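Local coordinates for protein ethyl acetate hydrolase (Pseudomonas veronii, PDB 5EFZ) that hydrolyses ethyl acetate to ethanol and acetate, as an esterase of the alpha/beta-hydrolase fold involved in the degradation of short-chain methyl ketones, at residues G52-N55 and S59-I62; M226-E231 and D251-R256; L33-E36 and C40-E43; V299-H304 and D311-E316. One frame throughout, in Å; residues are numbered along the deposited sequence.

In the fold
Followed from the N terminus, the four contacts come strictly in series, none nesting in or crossing another. Contact 3 comes first and closes the small hairpin of strands 33-34 and 40-41. Contact 1 then closes the loop between strands 45-51 and 61-65 of the main sheet. Contact 2, on the opposite side of the chain's centre, joins the turn after helix 213-227 to helix 246-258. Contact 4 returns to the same sheet as contact 1, seating helix 310-317 against the end of strand 296-300. Contacts 2 and 4 touch, with S229 CB 3.8 Å from H304 O, so loop residues before helix 230-234 and after strand 296-300 meet there; both also reach the second subunit.

Contact 1 (G52-N55 and S59-I62); sequences GALN and SNAI
The side-chain amides of N55 and N60 lie stacked face to face, their planes 18° apart and their CG atoms 3.5 Å from each other, in the loop that joins strands 45-51 and 61-65 of the alpha/beta-hydrolase sheet. On the side of the N60 amide away from N55, the CD2 methyl of L54 comes to 3.9 Å from N60 OD1 and also rests on the CB of A61. At the edge of the N55 amide, OD1 offers an in-plane lone pair to the backbone N of S59 at 2.8 Å, while N55 ND2 donates to S59 OG, which lies somewhat tilted from the amide plane; that hydroxyl is bonded to D57 as well. Both CG atoms sit in the crowded position between backbone N and carbonyl carbon (chi1 57° for N55, 66° for N60), which turns each amide toward the other segment, where the two planes overlap. N60 ND2 reaches back to A53 O at 3.1 Å and also donates to K90 O, next to strand 92-96, so the buried amide fixes the loop from two directions. Its OD1 receives the backbone N of N55 at 2.8 Å, from above the carbonyl plane and on the face where the N55 amide lies. The stack brings two acceptors close, with N55 OD1 3.2 Å from N60 OD1.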
loop_
_atom_site.group_PDB
_atom_site.type_symbol
_atom_site.label_atom_id
_atom_site.label_comp_id
_atom_site.label_asym_id
_atom_site.label_seq_id
_atom_site.Cartn_x
_atom_site.Cartn_y
_atom_site.Cartn_z
ATOM N N GLY A 52 -26.776 -15.761 -22.393
ATOM C CA GLY A 52 -28.121 -15.259 -22.634
ATOM C C GLY A 52 -28.337 -14.913 -24.101
ATOM O O GLY A 52 -27.389 -14.754 -24.891
ATOM N N ALA A 53 -29.598 -14.780 -24.458
ATOM C CA ALA A 53 -29.996 -14.505 -25.825
ATOM C C ALA A 53 -30.346 -13.030 -26.005
ATOM O O ALA A 53 -30.929 -12.412 -25.112
ATOM C CB ALA A 53 -31.186 -15.385 -26.207
ATOM N N LEU A 54 -30.011 -12.475 -27.169
ATOM C CA LEU A 54 -30.474 -11.136 -27.542
ATOM C C LEU A 54 -31.992 -11.099 -27.753
ATOM O O LEU A 54 -32.543 -12.036 -28.329
ATOM C CB LEU A 54 -29.779 -10.684 -28.830
ATOM C CG LEU A 54 -28.306 -10.294 -28.715
ATOM C CD1 LEU A 54 -27.736 -10.188 -30.108
ATOM C CD2 LEU A 54 -28.166 -8.950 -27.942
ATOM N N ASN A 55 -32.667 -10.034 -27.325
ATOM C CA ASN A 55 -34.122 -9.942 -27.587
ATOM C C ASN A 55 -34.383 -9.474 -29.023
ATOM O O ASN A 55 -33.444 -9.348 -29.804
ATOM C CB ASN A 55 -34.830 -9.033 -26.566
ATOM C CG ASN A 55 -34.260 -7.616 -26.509
ATOM O OD1 ASN A 55 -33.533 -7.190 -27.398
ATOM N ND2 ASN A 55 -34.634 -6.863 -25.459
ATOM N N SER A 59 -31.855 -4.986 -27.649
ATOM C CA SER A 59 -31.830 -3.888 -26.700
ATOM C C SER A 59 -31.495 -4.363 -25.293
ATOM O O SER A 59 -31.578 -3.574 -24.347
ATOM C CB SER A 59 -33.187 -3.152 -26.680
ATOM O OG SER A 59 -34.251 -4.016 -26.293
ATOM N N ASN A 60 -31.129 -5.640 -25.150
ATOM C CA ASN A 60 -30.814 -6.185 -23.821
ATOM C C ASN A 60 -29.383 -6.679 -23.700
ATOM O O ASN A 60 -29.084 -7.574 -22.904
ATOM C CB ASN A 60 -31.774 -7.325 -23.467
ATOM C CG ASN A 60 -31.594 -8.546 -24.379
ATOM O OD1 ASN A 60 -31.195 -8.407 -25.524
ATOM N ND2 ASN A 60 -31.925 -9.732 -23.874
ATOM N N ALA A 61 -28.488 -6.070 -24.464
ATOM C CA ALA A 61 -27.069 -6.433 -24.428
ATOM C C ALA A 61 -26.336 -5.713 -23.302
ATOM O O ALA A 61 -26.436 -4.489 -23.162
ATOM C CB ALA A 61 -26.422 -6.110 -25.768
ATOM N N ILE A 62 -25.583 -6.476 -22.510
ATOM C CA ILE A 62 -24.720 -5.911 -21.460
ATOM C C ILE A 62 -23.278 -6.310 -21.785
ATOM O O ILE A 62 -22.999 -7.481 -22.014
ATOM C CB ILE A 62 -25.092 -6.423 -20.055
ATOM C CG1 ILE A 62 -26.526 -6.017 -19.689
ATOM C CG2 ILE A 62 -24.043 -5.906 -18.974
ATOM C CD1 ILE A 62 -27.000 -6.568 -18.354
#

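Contact 2 (M226-E231 and D251-R256); sequences MGWSPE and DGFMKR
Between the main-sheet strands 170-174 and 296-300 the chain runs through a series of helices, in the place where alpha/beta hydrolases commonly carry a cap, and here W228, just past helix 213-227, meets F253 and M254 of helix 246-258. Both F253 and M254 meet the indole along one rim. W228 NE1 points its hydrogen at M254 SD, a weak bond of 3.4 Å and 154°, with the sulfur lying at the edge of the ring. M254 reaches that edge because its chain bends at both chi2 and chi3. Further round the rim, W228 CZ2 comes to 3.8 Å from F253 CE1, and the six-membered ring presents its edge to the phenyl face in an offset edge-to-face pair, planes at 76°. F232 stacks on the indole and F249 meets it edge-to-face. A leucine in place of W228 would probably leave M254 SD without its N-H donor and open a gap beside F253. The indole lies about 7 Å from the side chain of H334, inferred to be catalytic, without contact. Met-aromatic and edge-to-face pairing thus join the turn after helix 213-227 to helix 246-258 in a cap-like region beside the active site.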
loop_
_atom_site.group_PDB
_atom_site.type_symbol
_atom_site.label_atom_id
_atom_site.label_comp_id
_atom_site.label_asym_id
_atom_site.label_seq_id
_atom_site.Cartn_x
_atom_site.Cartn_y
_atom_site.Cartn_z
ATOM N N MET A 226 -1.346 -4.455 -1.185
ATOM C CA MET A 226 -2.180 -3.340 -1.678
ATOM C C MET A 226 -3.600 -3.751 -2.086
ATOM O O MET A 226 -4.452 -2.898 -2.232
ATOM C CB MET A 226 -1.521 -2.665 -2.911
ATOM C CG MET A 226 -0.211 -1.930 -2.573
ATOM S SD MET A 226 -0.453 -0.525 -1.497
ATOM C CE MET A 226 -1.538 0.528 -2.458
ATOM N N GLY A 227 -3.843 -5.034 -2.251
ATOM C CA GLY A 227 -5.072 -5.478 -2.903
ATOM C C GLY A 227 -6.244 -5.708 -1.976
ATOM O O GLY A 227 -7.384 -5.839 -2.434
ATOM N N TRP A 228 -5.971 -5.775 -0.671
ATOM C CA TRP A 228 -7.053 -6.056 0.300
ATOM C C TRP A 228 -7.194 -4.834 1.184
ATOM O O TRP A 228 -7.438 -3.736 0.674
ATOM C CB TRP A 228 -6.755 -7.339 1.089
ATOM C CG TRP A 228 -6.528 -8.561 0.179
ATOM C CD1 TRP A 228 -5.321 -9.088 -0.226
ATOM C CD2 TRP A 228 -7.544 -9.359 -0.442
ATOM N NE1 TRP A 228 -5.533 -10.194 -1.039
ATOM C CE2 TRP A 228 -6.890 -10.361 -1.200
ATOM C CE3 TRP A 228 -8.954 -9.336 -0.404
ATOM C CZ2 TRP A 228 -7.596 -11.335 -1.930
ATOM C CZ3 TRP A 228 -9.659 -10.296 -1.148
ATOM C CH2 TRP A 228 -8.970 -11.304 -1.879
ATOM N N SER A 229 -7.061 -4.974 2.503
ATOM C CA SER A 229 -6.932 -3.802 3.362
ATOM C C SER A 229 -6.323 -4.225 4.691
ATOM O O SER A 229 -6.306 -5.410 5.017
ATOM C CB SER A 229 -8.293 -3.104 3.616
ATOM O OG SER A 229 -9.048 -3.870 4.541
ATOM N N PRO A 230 -5.772 -3.261 5.449
ATOM C CA PRO A 230 -5.317 -3.638 6.791
ATOM C C PRO A 230 -6.460 -4.239 7.643
ATOM O O PRO A 230 -6.235 -5.162 8.428
ATOM C CB PRO A 230 -4.825 -2.310 7.376
ATOM C CG PRO A 230 -4.321 -1.555 6.125
ATOM C CD PRO A 230 -5.335 -1.906 5.054
ATOM N N GLU A 231 -7.674 -3.725 7.482
ATOM C CA GLU A 231 -8.817 -4.250 8.236
ATOM C C GLU A 231 -9.172 -5.686 7.855
ATOM O O GLU A 231 -9.585 -6.478 8.710
ATOM C CB GLU A 231 -10.063 -3.382 8.021
ATOM C CG GLU A 231 -10.183 -2.205 8.949
ATOM C CD GLU A 231 -10.215 -2.620 10.405
ATOM O OE1 GLU A 231 -11.309 -2.873 10.968
ATOM O OE2 GLU A 231 -9.126 -2.697 10.997
ATOM N N ASP A 251 0.751 -17.782 0.350
ATOM C CA ASP A 251 1.185 -18.922 -0.443
ATOM C C ASP A 251 0.031 -19.627 -1.173
ATOM O O ASP A 251 0.154 -19.953 -2.354
ATOM C CB ASP A 251 1.923 -19.948 0.422
ATOM C CG ASP A 251 3.234 -19.422 0.962
ATOM O OD1 ASP A 251 3.677 -18.328 0.536
ATOM O OD2 ASP A 251 3.816 -20.110 1.827
ATOM N N GLY A 252 -1.072 -19.864 -0.466
ATOM C CA GLY A 252 -2.132 -20.720 -0.973
ATOM C C GLY A 252 -3.176 -20.035 -1.824
ATOM O O GLY A 252 -3.850 -20.684 -2.609
ATOM N N PHE A 253 -3.325 -18.729 -1.662
ATOM C CA PHE A 253 -4.269 -17.950 -2.455
ATOM C C PHE A 253 -3.508 -17.070 -3.476
ATOM O O PHE A 253 -3.689 -17.190 -4.701
ATOM C CB PHE A 253 -5.146 -17.083 -1.518
ATOM C CG PHE A 253 -6.304 -16.377 -2.201
ATOM C CD1 PHE A 253 -6.093 -15.301 -3.038
ATOM C CD2 PHE A 253 -7.611 -16.764 -1.945
ATOM C CE1 PHE A 253 -7.156 -14.641 -3.654
ATOM C CE2 PHE A 253 -8.690 -16.114 -2.544
ATOM C CZ PHE A 253 -8.465 -15.045 -3.401
ATOM N N MET A 254 -2.658 -16.182 -2.981
ATOM C CA MET A 254 -2.123 -15.106 -3.830
ATOM C C MET A 254 -0.993 -15.593 -4.744
ATOM O O MET A 254 -1.028 -15.338 -5.928
ATOM C CB MET A 254 -1.614 -13.942 -2.956
ATOM C CG MET A 254 -2.725 -13.279 -2.064
ATOM S SD MET A 254 -3.931 -12.435 -3.103
ATOM C CE MET A 254 -2.938 -11.196 -3.905
ATOM N N LYS A 255 0.022 -16.256 -4.185
ATOM C CA LYS A 255 1.076 -16.782 -5.048
ATOM C C LYS A 255 0.509 -17.779 -6.066
ATOM O O LYS A 255 0.884 -17.786 -7.231
ATOM C CB LYS A 255 2.174 -17.448 -4.221
ATOM C CG LYS A 255 3.023 -16.445 -3.433
ATOM C CD LYS A 255 4.182 -17.112 -2.690
ATOM C CE LYS A 255 5.005 -16.071 -1.933
ATOM N NZ LYS A 255 6.101 -16.742 -1.193
ATOM N N ARG A 256 -0.404 -18.621 -5.602
ATOM C CA ARG A 256 -0.990 -19.648 -6.464
ATOM C C ARG A 256 -1.772 -19.020 -7.624
ATOM O O ARG A 256 -1.752 -19.547 -8.740
ATOM C CB ARG A 256 -1.886 -20.574 -5.628
ATOM C CG ARG A 256 -2.568 -21.685 -6.404
ATOM C CD ARG A 256 -3.309 -22.673 -5.474
ATOM N NE ARG A 256 -2.357 -23.414 -4.641
ATOM C CZ ARG A 256 -2.569 -23.798 -3.381
ATOM N NH1 ARG A 256 -3.729 -23.554 -2.778
ATOM N NH2 ARG A 256 -1.621 -24.456 -2.728
#

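Contact 3 (L33-E36 and C40-E43); sequences LPLE and CMPE
L33 and L35 present three methyl groups to M41, whose SD faces the groove where the L33 CD2 and L35 CD2 methyls meet. The sulfur is 4.1 Å from L33 CD2 and equally far from L35 CD2, while nearer its backbone M41 CG presses on L35 CD1 at 3.7 Å. The straight chi2 (-180°) carries SD out to the leucines, and the turn at chi3 (61°) sends CE away from them. L33 and M41 point the same way, side by side, whereas L35 crosses at an angle from the residue just beyond the strand. Beneath them the backbones form a short antiparallel hairpin: L33 and M41 are a hydrogen-bonded pair, joined by L33 N to M41 O at 2.8 Å and M41 N to L33 O at 2.9 Å. P34 and C40, the adjoining non-hydrogen-bonded pair, occupy the other face, which is exposed; there C40 SG lies beside the proline, 4.4 Å from P34 CB, a looser fit. The leucine-methionine face turns inward, with M41 on S105 of a nearby loop, and L33 on A130 and L35 on D126 of helix 124-139.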
loop_
_atom_site.group_PDB
_atom_site.type_symbol
_atom_site.label_atom_id
_atom_site.label_comp_id
_atom_site.label_asym_id
_atom_site.label_seq_id
_atom_site.Cartn_x
_atom_site.Cartn_y
_atom_site.Cartn_z
ATOM N N LEU A 33 -6.375 -4.092 -36.632
ATOM C CA LEU A 33 -6.620 -3.084 -35.602
ATOM C C LEU A 33 -5.448 -2.120 -35.569
ATOM O O LEU A 33 -4.376 -2.478 -35.083
ATOM C CB LEU A 33 -6.821 -3.737 -34.226
ATOM C CG LEU A 33 -7.121 -2.793 -33.060
ATOM C CD1 LEU A 33 -8.428 -2.052 -33.332
ATOM C CD2 LEU A 33 -7.219 -3.547 -31.729
ATOM N N PRO A 34 -5.629 -0.909 -36.123
ATOM C CA PRO A 34 -4.578 0.100 -35.980
ATOM C C PRO A 34 -4.568 0.603 -34.543
ATOM O O PRO A 34 -5.597 1.047 -34.037
ATOM C CB PRO A 34 -4.981 1.188 -36.992
ATOM C CG PRO A 34 -6.450 1.027 -37.132
ATOM C CD PRO A 34 -6.775 -0.421 -36.905
ATOM N N LEU A 35 -3.433 0.481 -33.868
ATOM C CA LEU A 35 -3.378 0.789 -32.450
ATOM C C LEU A 35 -3.064 2.240 -32.243
ATOM O O LEU A 35 -2.404 2.843 -33.077
ATOM C CB LEU A 35 -2.340 -0.069 -31.757
ATOM C CG LEU A 35 -2.633 -1.553 -31.767
ATOM C CD1 LEU A 35 -1.425 -2.305 -31.223
ATOM C CD2 LEU A 35 -3.897 -1.867 -30.933
ATOM N N GLU A 36 -3.548 2.810 -31.138
ATOM C CA GLU A 36 -3.312 4.221 -30.856
ATOM C C GLU A 36 -1.815 4.561 -30.876
ATOM O O GLU A 36 -1.417 5.576 -31.453
ATOM C CB GLU A 36 -3.922 4.626 -29.504
ATOM C CG GLU A 36 -3.806 6.132 -29.225
ATOM C CD GLU A 36 -4.616 6.594 -28.015
ATOM O OE1 GLU A 36 -5.488 5.833 -27.562
ATOM O OE2 GLU A 36 -4.366 7.708 -27.507
ATOM N N CYS A 40 0.124 -1.492 -36.226
ATOM C CA CYS A 40 -1.099 -2.137 -36.679
ATOM C C CYS A 40 -1.076 -3.623 -36.325
ATOM O O CYS A 40 -0.110 -4.308 -36.649
ATOM C CB CYS A 40 -1.271 -1.962 -38.202
ATOM S SG CYS A 40 -2.978 -2.337 -38.824
ATOM N N MET A 41 -2.121 -4.127 -35.673
ATOM C CA MET A 41 -2.297 -5.578 -35.566
ATOM C C MET A 41 -2.966 -6.076 -36.851
ATOM O O MET A 41 -4.072 -5.653 -37.165
ATOM C CB MET A 41 -3.147 -5.951 -34.358
ATOM C CG MET A 41 -2.712 -5.288 -33.065
ATOM S SD MET A 41 -3.814 -5.840 -31.730
ATOM C CE MET A 41 -3.529 -7.603 -31.745
ATOM N N PRO A 42 -2.298 -6.962 -37.603
ATOM C CA PRO A 42 -2.879 -7.451 -38.860
ATOM C C PRO A 42 -4.204 -8.196 -38.655
ATOM O O PRO A 42 -5.070 -8.148 -39.521
ATOM C CB PRO A 42 -1.821 -8.414 -39.391
ATOM C CG PRO A 42 -0.565 -8.039 -38.685
ATOM C CD PRO A 42 -0.970 -7.537 -37.346
ATOM N N GLU A 43 -4.334 -8.914 -37.545
ATOM C CA GLU A 43 -5.613 -9.527 -37.205
ATOM C C GLU A 43 -5.763 -9.526 -35.699
ATOM O O GLU A 43 -4.891 -9.981 -34.964
ATOM C CB GLU A 43 -5.744 -10.949 -37.756
ATOM C CG GLU A 43 -4.678 -11.919 -37.280
ATOM C CD GLU A 43 -5.137 -13.368 -37.325
ATOM O OE1 GLU A 43 -6.232 -13.631 -37.874
ATOM O OE2 GLU A 43 -4.406 -14.244 -36.805
#

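Contact 4 (V299-H304 and D311-E316); sequences VMPISH and DDCLSE. With EDO (1,2-ethanediol), chain M.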
loop_
_atom_site.group_PDB
_atom_site.type_symbol
_atom_site.label_atom_id
_atom_site.label_comp_id
_atom_site.label_asym_id
_atom_site.label_seq_id
_atom_site.Cartn_x
_atom_site.Cartn_y
_atom_site.Cartn_z
ATOM N N VAL A 299 -21.050 5.330 -10.105
ATOM C CA VAL A 299 -19.632 5.294 -9.774
ATOM C C VAL A 299 -19.528 4.578 -8.432
ATOM O O VAL A 299 -20.117 5.037 -7.436
ATOM C CB VAL A 299 -19.035 6.720 -9.672
ATOM C CG1 VAL A 299 -17.533 6.659 -9.255
ATOM C CG2 VAL A 299 -19.241 7.502 -10.987
ATOM N N MET A 300 -18.860 3.432 -8.433
ATOM C CA MET A 300 -18.923 2.513 -7.289
ATOM C C MET A 300 -17.542 2.058 -6.830
ATOM O O MET A 300 -17.136 0.929 -7.071
ATOM C CB MET A 300 -19.815 1.293 -7.650
ATOM C CG MET A 300 -21.250 1.743 -8.093
ATOM S SD MET A 300 -22.313 0.334 -8.460
ATOM C CE MET A 300 -22.489 -0.379 -6.875
ATOM N N PRO A 301 -16.829 2.944 -6.126
ATOM C CA PRO A 301 -15.581 2.477 -5.509
ATOM C C PRO A 301 -15.874 1.477 -4.385
ATOM O O PRO A 301 -17.002 1.450 -3.892
ATOM C CB PRO A 301 -14.974 3.759 -4.930
ATOM C CG PRO A 301 -16.215 4.631 -4.590
ATOM C CD PRO A 301 -17.164 4.336 -5.762
ATOM N N ILE A 302 -14.868 0.701 -3.984
ATOM C CA ILE A 302 -14.985 -0.189 -2.837
ATOM C C ILE A 302 -14.402 0.582 -1.667
ATOM O O ILE A 302 -13.340 1.186 -1.813
ATOM C CB ILE A 302 -14.262 -1.523 -3.096
ATOM C CG1 ILE A 302 -15.053 -2.302 -4.191
ATOM C CG2 ILE A 302 -14.064 -2.340 -1.769
ATOM C CD1 ILE A 302 -14.324 -3.525 -4.768
ATOM N N SER A 303 -15.123 0.596 -0.540
ATOM C CA SER A 303 -14.797 1.488 0.571
ATOM C C SER A 303 -13.336 1.415 1.029
ATOM O O SER A 303 -12.707 2.464 1.301
ATOM C CB SER A 303 -15.746 1.212 1.768
ATOM O OG SER A 303 -15.612 -0.130 2.234
ATOM N N HIS A 304 -12.776 0.202 1.106
ATOM C CA HIS A 304 -11.437 0.029 1.666
ATOM C C HIS A 304 -10.384 -0.260 0.575
ATOM O O HIS A 304 -9.293 -0.741 0.866
ATOM C CB HIS A 304 -11.441 -1.098 2.736
ATOM C CG HIS A 304 -12.137 -0.721 4.005
ATOM N ND1 HIS A 304 -13.494 -0.421 4.066
ATOM C CD2 HIS A 304 -11.674 -0.540 5.267
ATOM C CE1 HIS A 304 -13.822 -0.119 5.299
ATOM N NE2 HIS A 304 -12.731 -0.190 6.061
ATOM N N ASP A 311 -12.199 8.647 -2.460
ATOM C CA ASP A 311 -11.944 10.064 -2.776
ATOM C C ASP A 311 -11.580 10.270 -4.248
ATOM O O ASP A 311 -12.023 11.266 -4.846
ATOM C CB ASP A 311 -10.808 10.644 -1.912
ATOM C CG ASP A 311 -11.204 10.826 -0.457
ATOM O OD1 ASP A 311 -12.339 11.259 -0.170
ATOM O OD2 ASP A 311 -10.369 10.504 0.410
ATOM N N ASP A 312 -10.752 9.377 -4.808
ATOM C CA ASP A 312 -10.424 9.394 -6.244
ATOM C C ASP A 312 -11.704 9.338 -7.087
ATOM O O ASP A 312 -11.887 10.123 -8.025
ATOM C CB ASP A 312 -9.549 8.211 -6.658
ATOM C CG ASP A 312 -8.089 8.310 -6.159
ATOM O OD1 ASP A 312 -7.581 9.428 -5.878
ATOM O OD2 ASP A 312 -7.458 7.234 -6.040
ATOM N N CYS A 313 -12.604 8.426 -6.730
ATOM C CA CYS A 313 -13.760 8.178 -7.586
ATOM C C CYS A 313 -14.793 9.252 -7.359
ATOM O O CYS A 313 -15.501 9.611 -8.287
ATOM C CB CYS A 313 -14.368 6.794 -7.340
ATOM S SG CYS A 313 -13.171 5.469 -7.724
ATOM N N LEU A 314 -14.880 9.744 -6.130
ATOM C CA LEU A 314 -15.822 10.828 -5.868
ATOM C C LEU A 314 -15.471 12.066 -6.721
ATOM O O LEU A 314 -16.363 12.743 -7.255
ATOM C CB LEU A 314 -15.833 11.163 -4.380
ATOM C CG LEU A 314 -16.772 12.308 -3.971
ATOM C CD1 LEU A 314 -18.239 12.011 -4.362
ATOM C CD2 LEU A 314 -16.633 12.606 -2.496
ATOM N N SER A 315 -14.172 12.369 -6.857
ATOM C CA SER A 315 -13.778 13.585 -7.562
ATOM C C SER A 315 -14.173 13.498 -9.031
ATOM O O SER A 315 -14.515 14.521 -9.637
ATOM C CB SER A 315 -12.277 13.862 -7.431
ATOM O OG SER A 315 -11.523 12.886 -8.117
ATOM N N GLU A 316 -14.160 12.295 -9.590
ATOM C CA GLU A 316 -14.603 12.084 -10.983
ATOM C C GLU A 316 -16.141 12.086 -11.090
ATOM O O GLU A 316 -16.709 12.641 -12.043
ATOM C CB GLU A 316 -14.052 10.773 -11.535
ATOM C CG GLU A 316 -12.516 10.788 -11.667
ATOM C CD GLU A 316 -11.931 9.558 -12.359
ATOM O OE1 GLU A 316 -12.582 8.468 -12.415
ATOM O OE2 GLU A 316 -10.801 9.701 -12.867
HETATM C C1 EDO M . -8.400 10.027 -9.988
HETATM O O1 EDO M . -7.183 9.808 -10.690
HETATM C C2 EDO M . -9.003 11.346 -10.460
HETATM O O2 EDO M . -9.043 11.402 -11.895
#
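E316 OE2 is gripped from two directions, by O2 of a 1,2-ethanediol at 2.6 Å and by the backbone N of R179. The other carboxylate oxygen, OE1, takes the N-H of A178, so the buried side chain holds the backbone that follows strand 170-174. It reaches there because the chain is extended beyond CG (chi2 -174°). An alanine in place of E316 would probably leave the A178 and R179 N-H groups without their acceptor and the loop freer to move. The ethanediol, probably from the crystallisation liquor, also bonds to R179 O, and its C2 lies 3.8 Å from S315 OG, a hydroxyl that donates back to D312 O at 2.8 Å within the helix.

Across to strand 296-300, the contact is apolar. In this beta-alpha-beta unit of the alpha/beta-hydrolase fold, C313 of helix 310-317 carries the contact between the two segments: V299 CG1 meets C313 CB at 3.7 Å, and P301 CB meets C313 SG, also at 3.7 Å. V299 also touches Q317, and P301 touches V310. The proline ring lies alongside the cysteine. Beyond P301 the chain leads to D305, inferred to be an active-site residue, about 6 Å from the proline side chain. On the way S303 OG and H304 ND1 are hydrogen-bonded at 2.8 Å, with OG lying in the plane of the imidazole, at its edge.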